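PDB 3PME: type C neurotoxin from Clostridium botulinum, which probably binds gangliosides and phosphatidylethanolamine on nerve-cell membranes, serving as the receptor-binding domain of a C/D mosaic botulinum neurotoxin. Local coordinates for residues K6-Q11 against V54-N59; G49-V54 against T178-I183; S69-W74 against F198-K203. One frame throughout, in Å; residues are numbered along the deposited sequence.

In the fold
All three contacts belong to the concanavalin-like beta sandwich in the N-terminal half of this receptor-binding domain, and all are largely buried. Contacts 2 and 3 each join antiparallel neighbours within one sheet, through backbone hydrogen bonds and side chains on both faces. Contact 1 spans the gap between those sheets with aliphatic groups alone: strand 6-13 pairs with strand 193-201 of contact 3, while V54 is shared with contact 2. Packing of F181 on F198 and of I179 on I200 ties contacts 2 and 3 together. The polar side-chain bonds of K51 and T178 in contact 2 and of S70 in contact 3 lie toward the strand ends.

Contact 1 (K6-Q11 against V54-N59); sequences KILSLQ and VNLNNN
In the interior of the concanavalin-like beta sandwich, I7, L8 and L10 of strand 6-13 meet V54 of strand 51-55 and L56 just beyond its end. The backbones keep a sheet-to-sheet distance, 8.0 Å between L8 CA and L56 CA, and the gap is filled by branched aliphatic side chains. L8 is central and divides its two methyls between two partners. CD1 approaches V54 CG1 at 4.1 Å, the two side chains crossing at a slant, while CD2 lies 4.2 Å from L56 CD1. With chi1 at 177°, CG of L8 extends directly opposite the backbone N, which carries both methyls across to the facing sheet. V54 is likewise used on both branches: its CG2 sits 4.3 Å from L10 CD2, so the valine reaches two leucines two residues apart on the same strand. One residue before L8, I7 sends CD1 to L56 CD2 at 4.2 Å. I7 and L8 both face I200 of strand 193-201, a classic beta bulge, which is consistent with these two successive residues both reaching L56. I179 and F181 of strand 178-181 extend the apolar layer beside V54 and L56. The alternate residues serve other neighbours: the backbone N of S9 donates to D19 OD1, and N55 OD1 is hydrogen-bonded to T178 OG1. Past L56 the chain leaves the core for the surface and folds into an Asx turn, in which N57 OD1 accepts from N59 N at 2.9 Å, the N-H pointing at the oxygen with an angle of 153° and the donor tilted 22° from the carbonyl plane.

Contact 2 (G49-V54 against T178-I183); sequences GDKIIV and TIVFGI
I52, V54, I179 and F181 project from one face of an antiparallel strand pair in the beta sandwich, and I53 and V180 from the other. Strand 51-55 is the middle of a three-stranded sheet between 26-30 and 178-181. On the inward face the F181 ring turns its edge to strand 51-55: I52 O lies in the ring plane, 3.7 Å from CD1, and V54 CG2 sits at the same rim, 4.0 Å from CE1. At the root of the ring, F181 CB rests against I52 CB. F43 of strand 42-45 meets F181 edge-to-face, so this ring packs against the opposing sheet of the sandwich. On the other face I53 and V180 run alongside each other in the same direction. With chi1 at -49° and chi2 at -48°, the end of the isoleucine bends toward the valine, and CD1 presses on V180 CG1 at 3.5 Å, a tight carbon contact. K51 crosses V180 at an angle, its CD beside the same CG1, before the chain bends at its last torsion and NZ forms a salt bridge with D184. The backbones are joined by two hydrogen-bonded pairs, I52 with F181 and V54 with I179; I179 N reaches V54 O at 2.8 Å. Direct pairing then gives way at G182, whose CA packs 3.6 Å from D50 O. A water bridges the two segments beyond the strand ends, accepting from I183 N at 3.0 Å and lying 2.7 Å from D50 O.

Contact 3 (S69-W74 against F198-K203); sequences SSVSFW and FNIFSK
F198 packs its ring against V71 and F73 across two antiparallel strands of the sandwich. From CB, with CG directed opposite the backbone N (chi1 -171°), the ring swings toward strand 68-77. CD2 comes first, 3.7 Å from F73 CB; CE2 touches both F73 CD1 and V71 CG1, and CZ at the tip stays on V71 CG1 at 3.8 Å. The other flank faces the opposing sheet, where CE1 approaches F181 CZ at 3.7 Å. F198 and F73 extend in the same direction, with ring planes 27° apart, but are offset so far that little of one ring covers the other. On the reverse face F201 turns its ring edge to strand 68-77: S72 OG, 3.5 Å from F201 CE1, and S70 O, near CD1, both lie in the ring plane. Backbone hydrogen bonds pair S70 with F201 and S72 with N199. At the strand end S70 OG donates to K203 O at 2.7 Å, in the carbonyl plane on a lone pair, and also bonds L205 N, two links that hold the turn after F201 against the strand. The pair sits mid-sheet: strand 6-13 lies along 193-201, strand 141-148 along 68-77, and helix 207-218 meets W74 and N199 on the F201 face.

Contact 1 (K6-Q11 against V54-N59)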
ATOM      1  N   LYS A   6     -20.719  -1.767  14.895  1.00 31.63           N
ATOM      2  CA  LYS A   6     -20.692  -2.009  13.457  1.00 28.29           C
ATOM      3  C   LYS A   6     -22.085  -2.411  12.972  1.00 30.04           C
ATOM      4  O   LYS A   6     -22.632  -3.420  13.423  1.00 35.84           O
ATOM      5  CB  LYS A   6     -19.664  -3.094  13.134  1.00 31.76           C
ATOM      6  CG  LYS A   6     -19.190  -3.107  11.699  1.00 34.99           C
ATOM      7  CD  LYS A   6     -17.794  -3.722  11.579  1.00 36.80           C
ATOM      8  CE  LYS A   6     -17.730  -5.090  12.229  1.00 39.12           C
ATOM      9  NZ  LYS A   6     -16.414  -5.763  11.983  1.00 41.08           N
ATOM     10  N   ILE A   7     -22.670  -1.626  12.072  1.00 25.76           N
ATOM     11  CA  ILE A   7     -23.991  -1.955  11.537  1.00 25.43           C
ATOM     12  C   ILE A   7     -23.926  -2.462  10.094  1.00 26.85           C
ATOM     13  O   ILE A   7     -24.933  -2.863   9.521  1.00 25.41           O
ATOM     14  CB  ILE A   7     -25.004  -0.793  11.689  1.00 29.09           C
ATOM     15  CG1 ILE A   7     -24.539   0.456  10.941  1.00 26.70           C
ATOM     16  CG2 ILE A   7     -25.237  -0.481  13.164  1.00 31.61           C
ATOM     17  CD1 ILE A   7     -24.859   0.430   9.469  1.00 29.37           C
ATOM     18  N   LEU A   8     -22.730  -2.429   9.512  1.00 22.86           N
ATOM     19  CA  LEU A   8     -22.499  -3.024   8.199  1.00 25.98           C
ATOM     20  C   LEU A   8     -21.030  -3.377   8.105  1.00 23.27           C
ATOM     21  O   LEU A   8     -20.174  -2.573   8.451  1.00 23.67           O
ATOM     22  CB  LEU A   8     -22.889  -2.061   7.073  1.00 23.57           C
ATOM     23  CG  LEU A   8     -22.609  -2.586   5.661  1.00 25.34           C
ATOM     24  CD1 LEU A   8     -23.515  -3.764   5.346  1.00 24.91           C
ATOM     25  CD2 LEU A   8     -22.813  -1.486   4.629  1.00 23.17           C
ATOM     26  N   SER A   9     -20.731  -4.598   7.678  1.00 24.11           N
ATOM     27  CA  SER A   9     -19.355  -5.025   7.515  1.00 22.88           C
ATOM     28  C   SER A   9     -19.273  -5.978   6.331  1.00 25.74           C
ATOM     29  O   SER A   9     -19.662  -7.151   6.433  1.00 25.22           O
ATOM     30  CB  SER A   9     -18.853  -5.704   8.798  1.00 25.95           C
ATOM     31  OG  SER A   9     -17.454  -5.923   8.752  1.00 26.36           O
ATOM     32  N   LEU A  10     -18.784  -5.476   5.198  1.00 23.39           N
ATOM     33  CA  LEU A  10     -18.682  -6.307   4.007  1.00 22.23           C
ATOM     34  C   LEU A  10     -17.415  -7.136   4.095  1.00 24.70           C
ATOM     35  O   LEU A  10     -16.299  -6.611   4.087  1.00 22.27           O
ATOM     36  CB  LEU A  10     -18.689  -5.467   2.729  1.00 22.51           C
ATOM     37  CG  LEU A  10     -19.910  -4.577   2.501  1.00 23.47           C
ATOM     38  CD1 LEU A  10     -19.729  -3.811   1.193  1.00 22.41           C
ATOM     39  CD2 LEU A  10     -21.196  -5.405   2.477  1.00 26.99           C
ATOM     40  N   GLN A  11     -17.597  -8.446   4.209  1.00 24.69           N
ATOM     41  CA  GLN A  11     -16.467  -9.349   4.321  1.00 25.62           C
ATOM     42  C   GLN A  11     -16.690 -10.566   3.452  1.00 28.25           C
ATOM     43  O   GLN A  11     -17.821 -10.924   3.135  1.00 27.38           O
ATOM     44  CB  GLN A  11     -16.246  -9.764   5.774  1.00 28.31           C
ATOM     45  CG  GLN A  11     -15.859  -8.607   6.681  1.00 26.99           C
ATOM     46  CD  GLN A  11     -15.454  -9.064   8.062  1.00 34.93           C
ATOM     47  OE1 GLN A  11     -14.575  -8.474   8.693  1.00 41.28           O
ATOM     48  NE2 GLN A  11     -16.090 -10.126   8.541  1.00 35.75           N
ATOM     49  N   VAL A  54     -26.078  -2.772  -2.001  1.00 23.04           N
ATOM     50  CA  VAL A  54     -26.313  -3.172  -0.619  1.00 22.55           C
ATOM     51  C   VAL A  54     -27.620  -2.569  -0.122  1.00 25.38           C
ATOM     52  O   VAL A  54     -27.797  -1.362  -0.171  1.00 25.26           O
ATOM     53  CB  VAL A  54     -25.159  -2.727   0.302  1.00 21.89           C
ATOM     54  CG1 VAL A  54     -25.411  -3.163   1.742  1.00 26.34           C
ATOM     55  CG2 VAL A  54     -23.822  -3.282  -0.205  1.00 26.99           C
ATOM     56  N   ASN A  55     -28.541  -3.416   0.327  1.00 24.26           N
ATOM     57  CA  ASN A  55     -29.764  -2.933   0.961  1.00 24.94           C
ATOM     58  C   ASN A  55     -29.767  -3.287   2.437  1.00 28.15           C
ATOM     59  O   ASN A  55     -29.868  -4.460   2.800  1.00 27.99           O
ATOM     60  CB  ASN A  55     -30.995  -3.538   0.286  1.00 28.33           C
ATOM     61  CG  ASN A  55     -31.250  -2.954  -1.080  1.00 30.23           C
ATOM     62  OD1 ASN A  55     -31.686  -1.812  -1.201  1.00 36.79           O
ATOM     63  ND2 ASN A  55     -30.988  -3.734  -2.120  1.00 33.68           N
ATOM     64  N   LEU A  56     -29.630  -2.275   3.283  1.00 27.42           N
ATOM     65  CA  LEU A  56     -29.683  -2.462   4.722  1.00 26.16           C
ATOM     66  C   LEU A  56     -31.114  -2.721   5.154  1.00 29.96           C
ATOM     67  O   LEU A  56     -32.057  -2.293   4.490  1.00 26.81           O
ATOM     68  CB  LEU A  56     -29.185  -1.208   5.441  1.00 28.02           C
ATOM     69  CG  LEU A  56     -27.681  -0.944   5.562  1.00 33.47           C
ATOM     70  CD1 LEU A  56     -26.980  -1.087   4.229  1.00 32.84           C
ATOM     71  CD2 LEU A  56     -27.468   0.459   6.153  1.00 36.65           C
ATOM     72  N   ASN A  57     -31.262  -3.434   6.263  1.00 28.83           N
ATOM     73  CA  ASN A  57     -32.526  -3.508   6.960  1.00 31.18           C
ATOM     74  C   ASN A  57     -32.845  -2.087   7.377  1.00 31.02           C
ATOM     75  O   ASN A  57     -32.110  -1.479   8.161  1.00 29.55           O
ATOM     76  CB  ASN A  57     -32.389  -4.411   8.187  1.00 30.72           C
ATOM     77  CG  ASN A  57     -33.683  -4.553   8.961  1.00 36.27           C
ATOM     78  OD1 ASN A  57     -34.477  -3.617   9.050  1.00 31.16           O
ATOM     79  ND2 ASN A  57     -33.898  -5.731   9.537  1.00 37.99           N
ATOM     80  N   ASN A  58     -33.929  -1.551   6.835  1.00 30.46           N
ATOM     81  CA  ASN A  58     -34.262  -0.148   7.048  1.00 29.90           C
ATOM     82  C   ASN A  58     -34.340   0.233   8.519  1.00 30.88           C
ATOM     83  O   ASN A  58     -34.102   1.384   8.880  1.00 29.88           O
ATOM     84  CB  ASN A  58     -35.577   0.210   6.360  1.00 33.57           C
ATOM     85  CG  ASN A  58     -35.741   1.704   6.182  1.00 33.69           C
ATOM     86  OD1 ASN A  58     -34.835   2.377   5.696  1.00 35.01           O
ATOM     87  ND2 ASN A  58     -36.890   2.233   6.580  1.00 31.00           N
ATOM     88  N   ASN A  59     -34.680  -0.735   9.367  1.00 30.16           N
ATOM     89  CA  ASN A  59     -34.869  -0.454  10.786  1.00 30.49           C
ATOM     90  C   ASN A  59     -33.585  -0.008  11.470  1.00 29.22           C
ATOM     91  O   ASN A  59     -33.624   0.631  12.520  1.00 31.53           O
ATOM     92  CB  ASN A  59     -35.485  -1.658  11.503  1.00 27.48           C
ATOM     93  CG  ASN A  59     -36.890  -1.964  11.020  1.00 30.27           C
ATOM     94  OD1 ASN A  59     -37.136  -3.004  10.412  1.00 33.70           O
ATOM     95  ND2 ASN A  59     -37.810  -1.049  11.267  1.00 29.44           N
TER

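Contact 2 (G49-V54 against T178-I183)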
ATOM      1  N   GLY A  49     -20.326  -1.563 -15.808  1.00 44.17           N
ATOM      2  CA  GLY A  49     -21.419  -2.421 -15.377  1.00 43.29           C
ATOM      3  C   GLY A  49     -21.218  -3.107 -14.035  1.00 39.77           C
ATOM      4  O   GLY A  49     -22.148  -3.706 -13.494  1.00 42.75           O
ATOM      5  N   ASP A  50     -20.005  -3.033 -13.499  1.00 36.33           N
ATOM      6  CA  ASP A  50     -19.692  -3.686 -12.234  1.00 37.31           C
ATOM      7  C   ASP A  50     -20.331  -2.907 -11.087  1.00 33.09           C
ATOM      8  O   ASP A  50     -19.975  -1.760 -10.855  1.00 36.63           O
ATOM      9  CB  ASP A  50     -18.175  -3.731 -12.014  1.00 35.79           C
ATOM     10  CG  ASP A  50     -17.429  -4.392 -13.156  1.00 42.27           C
ATOM     11  OD1 ASP A  50     -18.078  -5.044 -14.007  1.00 42.01           O
ATOM     12  OD2 ASP A  50     -16.183  -4.262 -13.192  1.00 43.17           O
ATOM     13  N   LYS A  51     -21.266  -3.524 -10.366  1.00 32.22           N
ATOM     14  CA  LYS A  51     -21.884  -2.859  -9.215  1.00 32.28           C
ATOM     15  C   LYS A  51     -22.122  -3.803  -8.051  1.00 32.29           C
ATOM     16  O   LYS A  51     -22.456  -4.969  -8.240  1.00 32.24           O
ATOM     17  CB  LYS A  51     -23.228  -2.242  -9.594  1.00 33.95           C
ATOM     18  CG  LYS A  51     -23.175  -1.179 -10.664  1.00 37.81           C
ATOM     19  CD  LYS A  51     -24.532  -0.512 -10.797  1.00 40.39           C
ATOM     20  CE  LYS A  51     -24.536   0.498 -11.926  1.00 43.81           C
ATOM     21  NZ  LYS A  51     -23.431   1.478 -11.758  1.00 46.06           N
ATOM     22  N   ILE A  52     -21.961  -3.290  -6.839  1.00 26.55           N
ATOM     23  CA  ILE A  52     -22.417  -4.007  -5.663  1.00 25.40           C
ATOM     24  C   ILE A  52     -23.567  -3.201  -5.083  1.00 25.98           C
ATOM     25  O   ILE A  52     -23.410  -2.021  -4.794  1.00 26.49           O
ATOM     26  CB  ILE A  52     -21.316  -4.145  -4.614  1.00 25.50           C
ATOM     27  CG1 ILE A  52     -20.106  -4.881  -5.199  1.00 29.90           C
ATOM     28  CG2 ILE A  52     -21.857  -4.868  -3.383  1.00 28.14           C
ATOM     29  CD1 ILE A  52     -18.950  -5.024  -4.223  1.00 28.21           C
ATOM     30  N   ILE A  53     -24.731  -3.823  -4.946  1.00 25.72           N
ATOM     31  CA  ILE A  53     -25.888  -3.132  -4.391  1.00 23.94           C
ATOM     32  C   ILE A  53     -26.132  -3.658  -2.989  1.00 26.84           C
ATOM     33  O   ILE A  53     -26.345  -4.857  -2.798  1.00 26.86           O
ATOM     34  CB  ILE A  53     -27.155  -3.387  -5.227  1.00 26.96           C
ATOM     35  CG1 ILE A  53     -26.893  -3.151  -6.719  1.00 32.32           C
ATOM     36  CG2 ILE A  53     -28.328  -2.561  -4.696  1.00 26.09           C
ATOM     37  CD1 ILE A  53     -26.193  -1.871  -7.030  1.00 37.84           C
ATOM     38  N   VAL A  54     -26.078  -2.772  -2.001  1.00 23.04           N
ATOM     39  CA  VAL A  54     -26.313  -3.172  -0.619  1.00 22.55           C
ATOM     40  C   VAL A  54     -27.620  -2.569  -0.122  1.00 25.38           C
ATOM     41  O   VAL A  54     -27.797  -1.362  -0.171  1.00 25.26           O
ATOM     42  CB  VAL A  54     -25.159  -2.727   0.302  1.00 21.89           C
ATOM     43  CG1 VAL A  54     -25.411  -3.163   1.742  1.00 26.34           C
ATOM     44  CG2 VAL A  54     -23.822  -3.282  -0.205  1.00 26.99           C
ATOM     45  N   THR A 178     -30.220   1.986   0.732  1.00 22.60           N
ATOM     46  CA  THR A 178     -29.462   1.382  -0.367  1.00 23.25           C
ATOM     47  C   THR A 178     -28.124   2.089  -0.588  1.00 22.74           C
ATOM     48  O   THR A 178     -28.057   3.323  -0.593  1.00 22.37           O
ATOM     49  CB  THR A 178     -30.263   1.416  -1.676  1.00 25.29           C
ATOM     50  OG1 THR A 178     -31.503   0.722  -1.487  1.00 29.05           O
ATOM     51  CG2 THR A 178     -29.477   0.746  -2.802  1.00 25.90           C
ATOM     52  N   ILE A 179     -27.068   1.299  -0.759  1.00 22.84           N
ATOM     53  CA  ILE A 179     -25.741   1.820  -1.078  1.00 22.34           C
ATOM     54  C   ILE A 179     -25.302   1.128  -2.342  1.00 22.62           C
ATOM     55  O   ILE A 179     -25.294  -0.105  -2.401  1.00 24.96           O
ATOM     56  CB  ILE A 179     -24.727   1.504   0.031  1.00 22.84           C
ATOM     57  CG1 ILE A 179     -25.211   2.055   1.368  1.00 22.98           C
ATOM     58  CG2 ILE A 179     -23.368   2.111  -0.291  1.00 23.16           C
ATOM     59  CD1 ILE A 179     -24.397   1.556   2.546  1.00 24.64           C
ATOM     60  N   VAL A 180     -24.940   1.907  -3.356  1.00 20.18           N
ATOM     61  CA  VAL A 180     -24.477   1.323  -4.614  1.00 22.79           C
ATOM     62  C   VAL A 180     -23.000   1.618  -4.846  1.00 24.14           C
ATOM     63  O   VAL A 180     -22.609   2.786  -4.974  1.00 22.21           O
ATOM     64  CB  VAL A 180     -25.283   1.864  -5.809  1.00 23.38           C
ATOM     65  CG1 VAL A 180     -24.753   1.288  -7.123  1.00 25.31           C
ATOM     66  CG2 VAL A 180     -26.773   1.564  -5.627  1.00 26.57           C
ATOM     67  N   PHE A 181     -22.194   0.554  -4.912  1.00 20.59           N
ATOM     68  CA  PHE A 181     -20.776   0.665  -5.236  1.00 21.54           C
ATOM     69  C   PHE A 181     -20.609   0.471  -6.736  1.00 25.37           C
ATOM     70  O   PHE A 181     -21.106  -0.514  -7.295  1.00 25.78           O
ATOM     71  CB  PHE A 181     -19.969  -0.417  -4.521  1.00 22.48           C
ATOM     72  CG  PHE A 181     -19.948  -0.272  -3.030  1.00 24.47           C
ATOM     73  CD1 PHE A 181     -21.011  -0.717  -2.268  1.00 23.13           C
ATOM     74  CD2 PHE A 181     -18.849   0.288  -2.387  1.00 21.21           C
ATOM     75  CE1 PHE A 181     -20.994  -0.589  -0.878  1.00 23.93           C
ATOM     76  CE2 PHE A 181     -18.823   0.406  -1.008  1.00 23.09           C
ATOM     77  CZ  PHE A 181     -19.893  -0.031  -0.253  1.00 23.10           C
ATOM     78  N   GLY A 182     -19.913   1.394  -7.391  1.00 21.42           N
ATOM     79  CA  GLY A 182     -19.657   1.238  -8.812  1.00 26.85           C
ATOM     80  C   GLY A 182     -19.536   2.527  -9.590  1.00 28.77           C
ATOM     81  O   GLY A 182     -20.056   3.566  -9.178  1.00 27.62           O
ATOM     82  N   ILE A 183     -18.849   2.457 -10.728  1.00 27.29           N
ATOM     83  CA  ILE A 183     -18.658   3.615 -11.592  1.00 30.41           C
ATOM     84  C   ILE A 183     -19.581   3.548 -12.803  1.00 36.77           C
ATOM     85  O   ILE A 183     -19.554   2.576 -13.560  1.00 38.06           O
ATOM     86  CB  ILE A 183     -17.201   3.704 -12.075  1.00 36.29           C
ATOM     87  CG1 ILE A 183     -16.255   3.741 -10.876  1.00 35.41           C
ATOM     88  CG2 ILE A 183     -17.000   4.914 -12.978  1.00 36.32           C
ATOM     89  CD1 ILE A 183     -14.788   3.638 -11.250  1.00 38.44           C
TER
HETATM   90  O   HOH W   1     -17.835  -0.235 -11.487  1.00 30.90           O

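Contact 3 (S69-W74 against F198-K203)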
ATOM      1  N   SER A  69     -22.198   8.702  13.072  1.00 21.95           N
ATOM      2  CA  SER A  69     -21.780   7.503  12.362  1.00 23.12           C
ATOM      3  C   SER A  69     -20.319   7.610  11.986  1.00 21.72           C
ATOM      4  O   SER A  69     -19.730   8.690  12.033  1.00 21.25           O
ATOM      5  CB  SER A  69     -22.581   7.348  11.074  1.00 22.41           C
ATOM      6  OG  SER A  69     -22.219   8.377  10.168  1.00 25.06           O
ATOM      7  N   SER A  70     -19.748   6.476  11.597  1.00 22.25           N
ATOM      8  CA  SER A  70     -18.426   6.451  10.993  1.00 21.68           C
ATOM      9  C   SER A  70     -18.453   5.498   9.811  1.00 21.45           C
ATOM     10  O   SER A  70     -19.167   4.494   9.816  1.00 22.03           O
ATOM     11  CB  SER A  70     -17.362   6.010  11.997  1.00 21.02           C
ATOM     12  OG  SER A  70     -17.392   6.827  13.168  1.00 22.84           O
ATOM     13  N   VAL A  71     -17.666   5.818   8.795  1.00 19.08           N
ATOM     14  CA  VAL A  71     -17.530   4.944   7.651  1.00 20.57           C
ATOM     15  C   VAL A  71     -16.036   4.699   7.493  1.00 18.36           C
ATOM     16  O   VAL A  71     -15.263   5.652   7.506  1.00 19.05           O
ATOM     17  CB  VAL A  71     -18.081   5.612   6.384  1.00 19.37           C
ATOM     18  CG1 VAL A  71     -17.854   4.708   5.197  1.00 22.29           C
ATOM     19  CG2 VAL A  71     -19.583   5.962   6.557  1.00 19.33           C
ATOM     20  N   SER A  72     -15.614   3.443   7.377  1.00 17.77           N
ATOM     21  CA  SER A  72     -14.199   3.165   7.162  1.00 18.59           C
ATOM     22  C   SER A  72     -14.002   2.160   6.036  1.00 19.07           C
ATOM     23  O   SER A  72     -14.836   1.296   5.816  1.00 19.40           O
ATOM     24  CB  SER A  72     -13.529   2.670   8.443  1.00 20.71           C
ATOM     25  OG  SER A  72     -13.962   1.362   8.783  1.00 20.73           O
ATOM     26  N   PHE A  73     -12.895   2.293   5.313  1.00 18.26           N
ATOM     27  CA  PHE A  73     -12.557   1.363   4.234  1.00 16.52           C
ATOM     28  C   PHE A  73     -11.182   1.736   3.736  1.00 17.12           C
ATOM     29  O   PHE A  73     -10.708   2.835   4.011  1.00 17.53           O
ATOM     30  CB  PHE A  73     -13.547   1.481   3.067  1.00 19.48           C
ATOM     31  CG  PHE A  73     -13.672   2.880   2.506  1.00 18.06           C
ATOM     32  CD1 PHE A  73     -14.576   3.780   3.060  1.00 18.00           C
ATOM     33  CD2 PHE A  73     -12.904   3.292   1.426  1.00 17.88           C
ATOM     34  CE1 PHE A  73     -14.700   5.066   2.562  1.00 19.56           C
ATOM     35  CE2 PHE A  73     -13.019   4.580   0.911  1.00 19.66           C
ATOM     36  CZ  PHE A  73     -13.926   5.483   1.488  1.00 18.20           C
ATOM     37  N   TRP A  74     -10.536   0.828   3.002  1.00 16.31           N
ATOM     38  CA  TRP A  74      -9.304   1.174   2.302  1.00 17.42           C
ATOM     39  C   TRP A  74      -9.636   1.313   0.831  1.00 16.09           C
ATOM     40  O   TRP A  74     -10.542   0.652   0.325  1.00 17.72           O
ATOM     41  CB  TRP A  74      -8.243   0.074   2.460  1.00 16.92           C
ATOM     42  CG  TRP A  74      -7.887  -0.229   3.869  1.00 15.78           C
ATOM     43  CD1 TRP A  74      -8.702  -0.758   4.828  1.00 16.86           C
ATOM     44  CD2 TRP A  74      -6.612  -0.033   4.487  1.00 16.27           C
ATOM     45  NE1 TRP A  74      -8.013  -0.903   6.000  1.00 16.82           N
ATOM     46  CE2 TRP A  74      -6.728  -0.458   5.823  1.00 18.11           C
ATOM     47  CE3 TRP A  74      -5.377   0.457   4.035  1.00 16.64           C
ATOM     48  CZ2 TRP A  74      -5.660  -0.399   6.719  1.00 17.97           C
ATOM     49  CZ3 TRP A  74      -4.314   0.508   4.924  1.00 17.45           C
ATOM     50  CH2 TRP A  74      -4.462   0.081   6.250  1.00 19.33           C
ATOM     51  N   PHE A 198     -14.873  -2.618   3.906  1.00 18.43           N
ATOM     52  CA  PHE A 198     -15.880  -1.568   4.035  1.00 18.72           C
ATOM     53  C   PHE A 198     -16.782  -1.793   5.258  1.00 20.07           C
ATOM     54  O   PHE A 198     -17.428  -2.848   5.373  1.00 21.65           O
ATOM     55  CB  PHE A 198     -16.734  -1.444   2.778  1.00 17.67           C
ATOM     56  CG  PHE A 198     -17.629  -0.240   2.798  1.00 18.90           C
ATOM     57  CD1 PHE A 198     -18.917  -0.324   3.314  1.00 19.92           C
ATOM     58  CD2 PHE A 198     -17.167   0.975   2.330  1.00 19.90           C
ATOM     59  CE1 PHE A 198     -19.738   0.790   3.359  1.00 22.21           C
ATOM     60  CE2 PHE A 198     -17.982   2.106   2.368  1.00 18.29           C
ATOM     61  CZ  PHE A 198     -19.269   2.012   2.887  1.00 20.18           C
ATOM     62  N   ASN A 199     -16.810  -0.797   6.151  1.00 18.55           N
ATOM     63  CA  ASN A 199     -17.567  -0.849   7.409  1.00 19.06           C
ATOM     64  C   ASN A 199     -18.353   0.432   7.645  1.00 21.88           C
ATOM     65  O   ASN A 199     -17.886   1.529   7.328  1.00 19.48           O
ATOM     66  CB  ASN A 199     -16.621  -1.000   8.605  1.00 20.24           C
ATOM     67  CG  ASN A 199     -15.997  -2.373   8.687  1.00 23.39           C
ATOM     68  OD1 ASN A 199     -16.652  -3.368   8.428  1.00 26.23           O
ATOM     69  ND2 ASN A 199     -14.730  -2.429   9.083  1.00 28.24           N
ATOM     70  N   ILE A 200     -19.533   0.306   8.249  1.00 20.58           N
ATOM     71  CA  ILE A 200     -20.234   1.479   8.759  1.00 22.17           C
ATOM     72  C   ILE A 200     -20.546   1.250  10.229  1.00 23.26           C
ATOM     73  O   ILE A 200     -20.950   0.165  10.609  1.00 22.88           O
ATOM     74  CB  ILE A 200     -21.520   1.774   7.977  1.00 19.82           C
ATOM     75  CG1 ILE A 200     -21.185   2.057   6.509  1.00 22.13           C
ATOM     76  CG2 ILE A 200     -22.264   2.987   8.596  1.00 22.41           C
ATOM     77  CD1 ILE A 200     -22.379   2.320   5.619  1.00 23.31           C
ATOM     78  N   PHE A 201     -20.335   2.280  11.044  1.00 22.02           N
ATOM     79  CA  PHE A 201     -20.526   2.199  12.493  1.00 22.87           C
ATOM     80  C   PHE A 201     -21.608   3.189  12.898  1.00 24.78           C
ATOM     81  O   PHE A 201     -21.746   4.249  12.282  1.00 23.19           O
ATOM     82  CB  PHE A 201     -19.230   2.566  13.228  1.00 25.12           C
ATOM     83  CG  PHE A 201     -18.055   1.685  12.891  1.00 26.89           C
ATOM     84  CD1 PHE A 201     -17.287   1.926  11.754  1.00 24.53           C
ATOM     85  CD2 PHE A 201     -17.706   0.632  13.723  1.00 27.85           C
ATOM     86  CE1 PHE A 201     -16.208   1.115  11.450  1.00 23.34           C
ATOM     87  CE2 PHE A 201     -16.631  -0.177  13.425  1.00 28.83           C
ATOM     88  CZ  PHE A 201     -15.876   0.067  12.287  1.00 26.61           C
ATOM     89  N   SER A 202     -22.359   2.850  13.941  1.00 26.83           N
ATOM     90  CA  SER A 202     -23.444   3.710  14.415  1.00 26.67           C
ATOM     91  C   SER A 202     -22.980   4.647  15.524  1.00 29.97           C
ATOM     92  O   SER A 202     -23.762   5.061  16.378  1.00 26.93           O
ATOM     93  CB  SER A 202     -24.602   2.862  14.929  1.00 30.88           C
ATOM     94  OG  SER A 202     -24.159   2.070  16.016  1.00 32.71           O
ATOM     95  N   LYS A 203     -21.696   4.966  15.522  1.00 26.80           N
ATOM     96  CA  LYS A 203     -21.160   5.948  16.445  1.00 26.53           C
ATOM     97  C   LYS A 203     -20.006   6.666  15.772  1.00 27.17           C
ATOM     98  O   LYS A 203     -19.483   6.198  14.757  1.00 25.57           O
ATOM     99  CB  LYS A 203     -20.681   5.275  17.733  1.00 30.34           C
ATOM    100  CG  LYS A 203     -19.519   4.327  17.521  1.00 31.05           C
ATOM    101  CD  LYS A 203     -19.182   3.542  18.778  1.00 39.67           C
ATOM    102  CE  LYS A 203     -18.207   4.281  19.667  1.00 40.03           C
ATOM    103  NZ  LYS A 203     -17.769   3.401  20.791  1.00 43.60           N
TER